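Long-range contacts in F5/8 type C domain protein (Bacteroides ovatus, PDB 4ZRX), which probably hydrolyses alpha-L-fucosidic linkages, combining a TIM-barrel alpha-L-fucosidase domain with an F5/8 type C domain that may bind sugars: residues N359-G364 / V455-A460; N387-Q392 / L429-V434; L391-T396 / T421-K426; T405-T410 / K438-I443. All coordinates share one frame; numbering follows the deposited sequence. Where two conformers were deposited one is given.

Contact 1: residues N359-G364 / V455-A460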
# COMPACT_ATOMS: atom_id res chain seq x y z
N ASN A 359 -17.55 -3.75 -18.01
CA ASN A 359 -18.32 -2.73 -17.36
C ASN A 359 -19.79 -2.93 -17.68
O ASN A 359 -20.17 -2.98 -18.82
CB ASN A 359 -17.84 -1.38 -17.87
CG ASN A 359 -18.53 -0.24 -17.24
OD1 ASN A 359 -19.39 -0.36 -16.34
ND2 ASN A 359 -18.15 0.92 -17.72
N ARG A 360 -20.60 -3.07 -16.66
CA ARG A 360 -22.00 -3.40 -16.82
C ARG A 360 -22.91 -2.19 -17.00
O ARG A 360 -24.07 -2.34 -17.35
CB ARG A 360 -22.50 -4.27 -15.67
CG ARG A 360 -21.69 -5.60 -15.43
CD ARG A 360 -21.64 -6.52 -16.66
NE ARG A 360 -22.96 -6.94 -17.04
CZ ARG A 360 -23.21 -7.83 -17.98
NH1 ARG A 360 -22.24 -8.37 -18.72
NH2 ARG A 360 -24.45 -8.15 -18.22
N VAL A 361 -22.39 -1.00 -16.74
CA VAL A 361 -23.16 0.24 -16.89
C VAL A 361 -23.15 0.60 -18.39
O VAL A 361 -22.09 0.68 -19.00
CB VAL A 361 -22.58 1.37 -16.08
CG1 VAL A 361 -23.26 2.69 -16.32
CG2 VAL A 361 -22.69 1.01 -14.59
N LYS A 362 -24.32 0.89 -18.90
CA LYS A 362 -24.46 1.47 -20.22
C LYS A 362 -24.53 2.99 -19.95
O LYS A 362 -25.18 3.47 -19.02
CB LYS A 362 -25.80 1.02 -20.80
CG LYS A 362 -26.02 -0.46 -20.87
CD LYS A 362 -27.43 -0.78 -21.51
CE LYS A 362 -27.41 -0.50 -22.97
NZ LYS A 362 -28.67 -0.94 -23.63
N ASN A 363 -23.92 3.73 -20.80
CA ASN A 363 -24.06 5.17 -20.78
C ASN A 363 -23.62 5.81 -19.48
O ASN A 363 -24.17 6.81 -19.07
CB ASN A 363 -25.43 5.58 -21.26
CG ASN A 363 -25.82 4.84 -22.55
OD1 ASN A 363 -25.17 5.02 -23.60
ND2 ASN A 363 -26.85 4.02 -22.49
N GLY A 364 -22.58 5.22 -18.90
CA GLY A 364 -22.01 5.66 -17.64
C GLY A 364 -21.16 6.93 -17.70
O GLY A 364 -20.82 7.49 -16.65
N VAL A 455 -19.79 6.74 -13.96
CA VAL A 455 -20.19 5.67 -13.10
C VAL A 455 -20.04 4.38 -13.87
O VAL A 455 -20.49 4.27 -15.03
CB VAL A 455 -21.68 5.85 -12.69
CG1 VAL A 455 -22.20 4.68 -11.85
CG2 VAL A 455 -21.83 7.14 -11.88
N ALA A 456 -19.45 3.38 -13.22
CA ALA A 456 -19.16 2.09 -13.83
C ALA A 456 -19.45 0.99 -12.79
O ALA A 456 -19.52 1.27 -11.57
CB ALA A 456 -17.75 2.00 -14.33
N ALA A 457 -19.66 -0.25 -13.23
CA ALA A 457 -19.96 -1.34 -12.30
C ALA A 457 -19.51 -2.65 -12.86
O ALA A 457 -19.51 -2.86 -14.10
CB ALA A 457 -21.45 -1.40 -11.97
N TYR A 458 -19.08 -3.52 -11.96
CA TYR A 458 -18.41 -4.76 -12.32
C TYR A 458 -18.75 -5.85 -11.34
O TYR A 458 -19.28 -5.62 -10.27
CB TYR A 458 -16.87 -4.57 -12.32
CG TYR A 458 -16.35 -3.40 -13.11
CD1 TYR A 458 -16.22 -2.16 -12.52
CD2 TYR A 458 -16.01 -3.54 -14.48
CE1 TYR A 458 -15.77 -1.09 -13.25
CE2 TYR A 458 -15.49 -2.45 -15.19
CZ TYR A 458 -15.47 -1.22 -14.58
OH TYR A 458 -14.94 -0.18 -15.29
N TYR A 459 -18.40 -7.06 -11.75
CA TYR A 459 -18.36 -8.23 -10.89
C TYR A 459 -16.89 -8.58 -10.68
O TYR A 459 -16.18 -8.89 -11.65
CB TYR A 459 -19.08 -9.42 -11.50
CG TYR A 459 -19.07 -10.58 -10.52
CD1 TYR A 459 -19.99 -10.63 -9.47
CD2 TYR A 459 -18.12 -11.59 -10.59
CE1 TYR A 459 -19.96 -11.69 -8.54
CE2 TYR A 459 -18.10 -12.63 -9.66
CZ TYR A 459 -19.00 -12.66 -8.64
OH TYR A 459 -19.05 -13.69 -7.71
N ALA A 460 -16.42 -8.44 -9.43
CA ALA A 460 -15.06 -8.81 -9.01
C ALA A 460 -15.16 -10.17 -8.30
O ALA A 460 -15.87 -10.29 -7.32
CB ALA A 460 -14.50 -7.82 -8.09
O HOH W 1 -19.09 3.68 -17.26
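The first torsion of Asn359 (chi1 -178°) sets CG opposite the backbone N, and a nearly eclipsed chi2 turns OD1 back over its own loop, within bonding distance of Ala457. This makes an Asx turn that is also tied to a strand of the beta sandwich: OD1 accepts from Val361 N at 3.1 Å inside the loop and from Ala457 N of strand 450-458 across it. The two donors come from opposite faces of the amide plane, and both lie well out of that plane, so one oxygen is held between them. Ala457 answers through its carbonyl O, which accepts a nearly linear bond (175°) from Arg360 N at 2.8 Å. The other amide branch is used as well, since ND2 of Asn359 gives a bond to a water that in turn donates to Val455 O. Replacing Asn359 with an alanine would probably leave Ala457 N and Val361 N without their shared acceptor and set the turn free to shift. Beside the amide, CE2 of Tyr458 approaches Asn359 CB to 3.7 Å, the ring and amide planes standing 32° apart. Val361 points at the strand, its CG2 resting 3.8 Å from Ala457 CB on the side where Leu439 of the facing sheet also packs. The guanidinium of Arg360 leads elsewhere, to Asp358 and Ser384. Farther along, Gly364 CA sits so close to the strand that a CB there would strike Val455 O, while Gly364 O accepts from Val455 N at 3.0 Å.

Contact 2: residues N387-Q392 / L429-V434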
# COMPACT_ATOMS: atom_id res chain seq x y z
N ASN A 387 -20.92 -6.46 -7.92
CA ASN A 387 -20.49 -6.28 -6.54
C ASN A 387 -19.44 -5.20 -6.33
O ASN A 387 -18.78 -5.17 -5.25
CB ASN A 387 -20.01 -7.62 -5.98
CG ASN A 387 -18.83 -8.19 -6.73
OD1 ASN A 387 -18.21 -7.54 -7.55
ND2 ASN A 387 -18.48 -9.42 -6.41
N LEU A 388 -19.30 -4.33 -7.35
CA LEU A 388 -18.31 -3.29 -7.40
C LEU A 388 -18.84 -2.16 -8.23
O LEU A 388 -19.27 -2.36 -9.37
CB LEU A 388 -16.97 -3.81 -7.98
CG LEU A 388 -15.86 -2.86 -8.35
CD1 LEU A 388 -15.43 -2.09 -7.21
CD2 LEU A 388 -14.70 -3.65 -8.99
N VAL A 389 -18.82 -0.98 -7.65
CA VAL A 389 -19.18 0.27 -8.35
C VAL A 389 -18.02 1.22 -8.26
O VAL A 389 -17.38 1.34 -7.20
CB VAL A 389 -20.47 0.85 -7.80
CG1 VAL A 389 -20.80 2.26 -8.32
CG2 VAL A 389 -21.60 -0.07 -8.08
N MSE A 390 -17.79 1.91 -9.37
CA MSE A 390 -16.75 2.91 -9.49
C MSE A 390 -17.37 4.25 -9.88
O MSE A 390 -18.24 4.30 -10.79
CB MSE A 390 -15.73 2.45 -10.55
CG MSE A 390 -14.56 3.37 -10.67
SE MSE A 390 -14.70 4.38 -12.22
CE MSE A 390 -14.04 3.23 -13.47
N LEU A 391 -16.94 5.31 -9.23
CA LEU A 391 -17.39 6.65 -9.48
C LEU A 391 -16.20 7.57 -9.72
O LEU A 391 -15.13 7.38 -9.08
CB LEU A 391 -18.20 7.16 -8.30
CG LEU A 391 -19.25 6.16 -7.79
CD1 LEU A 391 -19.67 6.58 -6.46
CD2 LEU A 391 -20.42 6.15 -8.72
N GLN A 392 -16.41 8.59 -10.59
CA GLN A 392 -15.42 9.65 -10.74
C GLN A 392 -16.07 11.02 -10.79
O GLN A 392 -17.15 11.15 -11.41
CB GLN A 392 -14.61 9.47 -12.03
CG GLN A 392 -13.95 8.13 -12.14
CD GLN A 392 -12.99 8.02 -13.34
OE1 GLN A 392 -13.40 7.60 -14.43
NE2 GLN A 392 -11.75 8.42 -13.16
N LEU A 429 -16.54 1.14 -4.54
CA LEU A 429 -17.33 0.54 -3.46
C LEU A 429 -17.58 -0.90 -3.76
O LEU A 429 -18.00 -1.24 -4.88
CB LEU A 429 -18.67 1.26 -3.35
CG LEU A 429 -18.66 2.67 -2.79
CD1 LEU A 429 -20.05 3.25 -3.01
CD2 LEU A 429 -18.24 2.63 -1.32
N ARG A 430 -17.32 -1.76 -2.80
CA ARG A 430 -17.57 -3.15 -2.90
C ARG A 430 -18.72 -3.55 -1.96
O ARG A 430 -18.87 -3.00 -0.85
CB ARG A 430 -16.31 -3.96 -2.61
CG ARG A 430 -15.27 -3.82 -3.72
CD ARG A 430 -14.10 -4.76 -3.57
NE ARG A 430 -13.28 -4.46 -2.40
CZ ARG A 430 -12.28 -5.25 -1.97
NH1 ARG A 430 -12.02 -6.42 -2.57
NH2 ARG A 430 -11.54 -4.89 -0.95
N PHE A 431 -19.45 -4.58 -2.34
CA PHE A 431 -20.63 -4.99 -1.59
C PHE A 431 -21.03 -6.39 -2.00
O PHE A 431 -20.57 -6.88 -3.01
CB PHE A 431 -21.81 -4.03 -1.84
CG PHE A 431 -22.05 -3.72 -3.28
CD1 PHE A 431 -22.88 -4.47 -4.03
CD2 PHE A 431 -21.43 -2.61 -3.87
CE1 PHE A 431 -23.10 -4.17 -5.36
CE2 PHE A 431 -21.66 -2.30 -5.22
CZ PHE A 431 -22.45 -3.10 -5.97
N PRO A 432 -21.93 -7.03 -1.25
CA PRO A 432 -22.31 -8.40 -1.67
C PRO A 432 -23.03 -8.39 -3.00
O PRO A 432 -23.86 -7.49 -3.23
CB PRO A 432 -23.26 -8.89 -0.54
CG PRO A 432 -22.89 -8.03 0.63
CD PRO A 432 -22.46 -6.68 0.08
N ALA A 433 -22.70 -9.36 -3.86
CA ALA A 433 -23.23 -9.42 -5.20
C ALA A 433 -24.75 -9.32 -5.22
O ALA A 433 -25.45 -9.95 -4.41
CB ALA A 433 -22.80 -10.72 -5.87
N VAL A 434 -25.22 -8.54 -6.17
CA VAL A 434 -26.65 -8.46 -6.46
C VAL A 434 -26.92 -8.53 -7.95
O VAL A 434 -26.11 -8.06 -8.78
CB VAL A 434 -27.25 -7.18 -5.87
CG1 VAL A 434 -26.71 -5.93 -6.54
CG2 VAL A 434 -28.77 -7.20 -5.93
O HOH W 2 -19.92 -10.84 -3.98
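Antiparallel pairing of strand 388-392 with strand 429-431 sets Leu388 against Arg430 and Val389 against Leu429. At its start the first strand carries a classic beta bulge on its other edge, where Asn387 and Leu388 both face Tyr458 of strand 450-458. The short axes of the pair approach to 4.9 Å and run at 165°. Val389 and Leu429 form the hydrogen-bonded pair, with Val389 N to Leu429 O at 2.9 Å and Leu429 N returning a bond to Val389 O. Leu388 and Arg430 form the non-hydrogen-bonded pair. At Asn387 the fit is less regular: Phe431 N reaches Asn387 O at 3.0 Å, but from 41° out of the carbonyl plane. Phe431 has CG between its backbone N and carbonyl carbon (chi1 48°), which folds the ring over the backbone of Asn387. Asn387 C lies over the ring centre, and Asn387 CA makes a CH-pi contact 3.9 Å from the centroid. At the ring edge, in its plane, Val389 CG2 touches CE2 of Phe431 at 3.6 Å, so the ring is met on a face and at its rim. Past the corner at Pro432, a water accepts from both Asn387 ND2 and Ala433 N, while Asn387 OD1 is taken by Ala460 N. On the opposite face of the sheet, Leu388 CD1 lies 3.9 Å from Arg430 CG. Both side chains rest against Phe316 of helix 308-316, and the Arg430 guanidinium pairs with Asp313 of that helix; Leu429, turned the other way, packs on Phe404 and Val406 of strand 401-410 in the facing sheet.

Contact 3: residues L391-T396 / T421-K426. With EDO (1,2-ethanediol), chain F.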
# COMPACT_ATOMS: atom_id res chain seq x y z
N LEU A 391 -16.94 5.31 -9.23
CA LEU A 391 -17.39 6.65 -9.48
C LEU A 391 -16.20 7.57 -9.72
O LEU A 391 -15.13 7.38 -9.08
CB LEU A 391 -18.20 7.16 -8.30
CG LEU A 391 -19.25 6.16 -7.79
CD1 LEU A 391 -19.67 6.58 -6.46
CD2 LEU A 391 -20.42 6.15 -8.72
N GLN A 392 -16.41 8.59 -10.59
CA GLN A 392 -15.42 9.65 -10.74
C GLN A 392 -16.07 11.02 -10.79
O GLN A 392 -17.15 11.15 -11.41
CB GLN A 392 -14.61 9.47 -12.03
CG GLN A 392 -13.95 8.13 -12.14
CD GLN A 392 -12.99 8.02 -13.34
OE1 GLN A 392 -13.40 7.60 -14.43
NE2 GLN A 392 -11.75 8.42 -13.16
N GLU A 393 -15.38 12.02 -10.25
CA GLU A 393 -15.74 13.42 -10.42
C GLU A 393 -14.84 14.05 -11.45
O GLU A 393 -13.68 13.68 -11.61
CB GLU A 393 -15.52 14.22 -9.11
CG GLU A 393 -16.51 14.11 -8.10
CD GLU A 393 -16.14 14.90 -6.84
OE1 GLU A 393 -16.52 16.07 -6.79
OE2 GLU A 393 -15.55 14.36 -5.90
N ASP A 394 -15.32 15.13 -12.05
CA ASP A 394 -14.49 15.90 -12.90
C ASP A 394 -13.62 16.85 -12.12
O ASP A 394 -13.95 18.07 -12.01
CB ASP A 394 -15.32 16.73 -13.90
CG ASP A 394 -14.49 17.50 -14.87
OD1 ASP A 394 -13.23 17.36 -14.86
OD2 ASP A 394 -15.13 18.29 -15.69
N ILE A 395 -12.44 16.36 -11.72
CA ILE A 395 -11.59 17.10 -10.81
C ILE A 395 -10.90 18.28 -11.50
O ILE A 395 -10.28 19.11 -10.83
CB ILE A 395 -10.58 16.20 -10.07
CG1 ILE A 395 -9.73 15.44 -11.06
CG2 ILE A 395 -11.32 15.28 -9.10
CD1 ILE A 395 -8.53 14.79 -10.42
N THR A 396 -11.05 18.41 -12.81
CA THR A 396 -10.62 19.64 -13.51
C THR A 396 -11.39 20.85 -13.07
O THR A 396 -11.00 21.96 -13.42
CB THR A 396 -10.62 19.55 -15.10
OG1 THR A 396 -11.96 19.55 -15.62
CG2 THR A 396 -9.89 18.32 -15.56
N THR A 421 -18.29 9.14 1.08
CA THR A 421 -18.11 10.53 1.42
C THR A 421 -17.58 11.24 0.17
O THR A 421 -18.37 11.64 -0.68
CB THR A 421 -17.25 10.65 2.65
OG1 THR A 421 -16.09 9.84 2.53
CG2 THR A 421 -18.04 10.24 3.87
N THR A 422 -16.27 11.37 0.06
CA THR A 422 -15.62 11.90 -1.12
C THR A 422 -15.69 10.92 -2.29
O THR A 422 -15.86 9.73 -2.11
CB THR A 422 -14.14 12.22 -0.82
OG1 THR A 422 -13.54 11.06 -0.25
CG2 THR A 422 -14.04 13.38 0.10
N ILE A 423 -15.56 11.47 -3.50
CA ILE A 423 -15.30 10.69 -4.68
C ILE A 423 -13.93 11.07 -5.22
O ILE A 423 -13.01 10.31 -5.10
CB ILE A 423 -16.42 10.85 -5.73
CG1 ILE A 423 -17.71 10.26 -5.17
CG2 ILE A 423 -16.01 10.17 -7.00
CD1 ILE A 423 -18.91 10.47 -6.04
N GLY A 424 -13.78 12.30 -5.71
CA GLY A 424 -12.48 12.73 -6.21
C GLY A 424 -12.21 12.15 -7.59
O GLY A 424 -13.10 11.93 -8.41
N TYR A 425 -10.94 11.83 -7.81
CA TYR A 425 -10.57 11.21 -9.05
C TYR A 425 -11.25 9.88 -9.30
O TYR A 425 -11.76 9.62 -10.43
CB TYR A 425 -9.05 11.04 -9.12
CG TYR A 425 -8.60 10.25 -10.30
CD1 TYR A 425 -8.66 10.75 -11.56
CD2 TYR A 425 -8.28 8.91 -10.13
CE1 TYR A 425 -8.30 9.97 -12.67
CE2 TYR A 425 -7.94 8.14 -11.18
CZ TYR A 425 -7.95 8.67 -12.44
OH TYR A 425 -7.63 7.84 -13.48
N LYS A 426 -11.33 9.06 -8.28
CA LYS A 426 -11.89 7.72 -8.39
C LYS A 426 -12.19 7.20 -7.02
O LYS A 426 -11.35 7.27 -6.14
CB LYS A 426 -10.96 6.80 -9.12
CG LYS A 426 -11.47 5.43 -9.43
CD LYS A 426 -10.62 4.68 -10.42
CE LYS A 426 -10.83 5.22 -11.79
NZ LYS A 426 -10.16 4.42 -12.88
C1 EDO F . -8.86 0.97 -13.57
O1 EDO F . -8.30 2.17 -14.17
C2 EDO F . -9.65 1.19 -12.26
O2 EDO F . -10.98 1.62 -12.58
O HOH W 3 -9.83 8.15 -15.38
O HOH W 4 -11.06 5.41 -15.37
O HOH W 5 -15.07 14.33 -3.32
O HOH W 6 -11.85 11.86 -12.22
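Glu393 N meets Gly424 O at 2.9 Å, almost in line with the carbonyl, where strand 388-393 of the beta sandwich runs beside the loop 421-426. Gly424 has a positive phi of 77°, a backbone shape that would jam a CB against the preceding carbonyl. Its N-H is taken by the extended side chain of Glu393, whose OE2 accepts at 2.7 Å on the anti side; OE1 of that carboxylate accepts from Arg400 N and Val401 N, so both oxygens bind backbone. Gln392 sends NE2 to Tyr425 O at 3.0 Å, the acceptor lying in the amide plane. The same nitrogen sits 3.8 Å above one face of the Tyr425 ring, toward its rim, and a water joins it to Tyr425 OH. OE1 of Gln392 accepts from Gln454, and Tyr425 OH and Lys426 NZ both reach Glu43. A leucine in place of Gln392 is likely to cost Tyr425 O this amide donor and leave Gln454 NE2 without its acceptor. Ile395 reaches Tyr425 from another direction, at the ring edge, its CD1 4.0 Å from Tyr425 CB. On the interior side, Ile423 CG2 touches Leu391 CB at 3.9 Å.

Contact 4: residues T405-T410 / K438-I443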
# COMPACT_ATOMS: atom_id res chain seq x y z
N THR A 405 -24.78 8.07 -1.91
CA THR A 405 -25.39 6.78 -1.76
C THR A 405 -25.56 6.13 -3.13
O THR A 405 -25.84 6.83 -4.08
CB THR A 405 -26.78 6.94 -1.10
OG1 THR A 405 -26.58 7.60 0.16
CG2 THR A 405 -27.44 5.56 -0.85
N VAL A 406 -25.39 4.81 -3.20
CA VAL A 406 -25.60 4.03 -4.39
C VAL A 406 -26.59 2.90 -4.11
O VAL A 406 -26.52 2.22 -3.10
CB VAL A 406 -24.31 3.37 -4.91
CG1 VAL A 406 -24.53 2.76 -6.19
CG2 VAL A 406 -23.18 4.43 -5.00
N GLU A 407 -27.58 2.80 -5.03
CA GLU A 407 -28.62 1.79 -4.97
C GLU A 407 -28.68 1.03 -6.28
O GLU A 407 -28.28 1.54 -7.31
CB GLU A 407 -29.97 2.46 -4.69
CG GLU A 407 -29.97 3.15 -3.36
CD GLU A 407 -31.08 4.17 -3.21
OE1 GLU A 407 -31.70 4.61 -4.22
OE2 GLU A 407 -31.32 4.55 -2.07
N ALA A 408 -29.07 -0.24 -6.19
CA ALA A 408 -29.21 -1.13 -7.33
C ALA A 408 -30.63 -1.63 -7.40
O ALA A 408 -31.25 -1.98 -6.36
CB ALA A 408 -28.26 -2.27 -7.21
N LEU A 409 -31.20 -1.55 -8.60
CA LEU A 409 -32.57 -1.99 -8.79
C LEU A 409 -32.65 -3.48 -9.02
O LEU A 409 -32.34 -3.99 -10.15
CB LEU A 409 -33.18 -1.24 -9.94
CG LEU A 409 -34.64 -1.54 -10.17
CD1 LEU A 409 -35.47 -1.33 -8.95
CD2 LEU A 409 -35.17 -0.67 -11.33
N THR A 410 -33.15 -4.20 -8.02
CA THR A 410 -33.38 -5.67 -8.11
C THR A 410 -34.78 -5.94 -8.65
O THR A 410 -35.54 -4.98 -8.89
CB THR A 410 -33.24 -6.35 -6.76
OG1 THR A 410 -34.41 -6.04 -5.94
CG2 THR A 410 -32.00 -5.92 -6.07
N LYS A 438 -30.62 -1.64 -13.02
CA LYS A 438 -30.29 -0.26 -12.98
C LYS A 438 -29.48 0.02 -11.71
O LYS A 438 -29.56 -0.71 -10.72
CB LYS A 438 -31.54 0.61 -12.97
CG LYS A 438 -32.36 0.64 -14.34
CD LYS A 438 -33.56 1.52 -14.19
CE LYS A 438 -34.28 1.88 -15.55
NZ LYS A 438 -34.48 0.80 -16.56
N LEU A 439 -28.76 1.14 -11.76
CA LEU A 439 -28.07 1.67 -10.63
C LEU A 439 -28.53 3.07 -10.43
O LEU A 439 -28.84 3.79 -11.41
CB LEU A 439 -26.58 1.63 -10.97
CG LEU A 439 -25.54 1.38 -9.97
CD1 LEU A 439 -25.69 0.13 -9.11
CD2 LEU A 439 -24.21 1.39 -10.76
N ARG A 440 -28.62 3.50 -9.20
CA ARG A 440 -28.96 4.89 -8.92
C ARG A 440 -27.91 5.46 -7.99
O ARG A 440 -27.56 4.79 -7.01
CB ARG A 440 -30.33 4.97 -8.24
CG ARG A 440 -30.76 6.36 -7.91
CD ARG A 440 -32.26 6.48 -7.80
NE ARG A 440 -32.77 5.79 -6.64
CZ ARG A 440 -34.05 5.56 -6.36
NH1 ARG A 440 -35.01 5.96 -7.17
NH2 ARG A 440 -34.35 4.93 -5.25
N VAL A 441 -27.45 6.68 -8.27
CA VAL A 441 -26.49 7.37 -7.43
C VAL A 441 -27.15 8.64 -6.97
O VAL A 441 -27.82 9.33 -7.74
CB VAL A 441 -25.21 7.73 -8.21
CG1 VAL A 441 -24.20 8.48 -7.31
CG2 VAL A 441 -24.61 6.47 -8.80
N ARG A 442 -27.04 8.88 -5.68
CA ARG A 442 -27.56 10.08 -5.06
C ARG A 442 -26.43 10.87 -4.42
O ARG A 442 -25.70 10.32 -3.60
CB ARG A 442 -28.59 9.70 -3.98
CG ARG A 442 -29.32 10.90 -3.42
CD ARG A 442 -30.41 10.48 -2.40
NE ARG A 442 -31.32 9.53 -3.06
CZ ARG A 442 -31.39 8.21 -2.86
NH1 ARG A 442 -30.68 7.56 -1.95
NH2 ARG A 442 -32.21 7.52 -3.65
N ILE A 443 -26.26 12.11 -4.80
CA ILE A 443 -25.29 12.98 -4.14
C ILE A 443 -26.01 13.63 -2.99
O ILE A 443 -26.85 14.53 -3.16
CB ILE A 443 -24.66 14.03 -5.07
CG1 ILE A 443 -23.95 13.38 -6.28
CG2 ILE A 443 -23.75 14.92 -4.23
CD1 ILE A 443 -22.98 12.24 -5.97
O HOH W 7 -29.44 8.91 0.35
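Glu407, on strand 405-410, runs from the backbone into a salt-bridge network with Arg440 and Arg442 of strand 438-443. Its CB passes 4.1 Å from Arg440 O; CG continues an extended chain (chi2 162°), which carries the carboxylate across to the partner strand. CD then lies equally near both terminal nitrogens of Arg442, at 3.6 Å from NH1 and from NH2. OE1 takes three donors: Arg440 NE and NH2, each at 2.9 Å from it and in the plane of that guanidinium, and Arg442 NH2. OE2 is met by Arg442 NH1 at 3.1 Å, from above the carboxylate plane. Neither guanidinium lies flat with the carboxylate, the planes standing 56° (Arg440) and 63° (Arg442) apart, so the group is gripped from two directions. Below it the ladder is regular, with paired backbone bonds at Glu407-Arg440 and Thr405-Arg442; a water also joins Arg442 NH1 to Thr405 OG1, whose stronger partner is Asp444. The other face of the sheet is apolar: Leu439 CD1 packs on Ala408 CB at 4.0 Å and on Val406 CG1 at 4.1 Å. These two strands are the inner pair of a four-stranded antiparallel sheet. On one flank strand 413-420 supplies Trp414, a cation-pi partner of Arg440, and on the other strand 374-381 supplies Glu375, which pairs with Arg442; Val441 faces Trp368 of strand 368-370.

How the contacts relate
Contacts 1 and 3 are buried, whereas contacts 2 and 4 are only partly so. Strand 388-393 belongs to both contact 2 and contact 3, and its neighbour 450-458 brings contact 1 into the same sheet; contact 4 lies in the sheet facing it. Leu439 of contact 4 joins the layers, its CD2 meeting Val361, Val455 and Ala457 of contact 1 and Val389 of contact 2. Contacts 2 and 4 are strand ladders, the first with a ring packed on backbone, the second with ion pairs on its polar face. In contact 1 a loop asparagine's amide binds strand backbone as well as its own turn, and in contact 3 a strand's amide and carboxylate bind the backbone of an irregular loop.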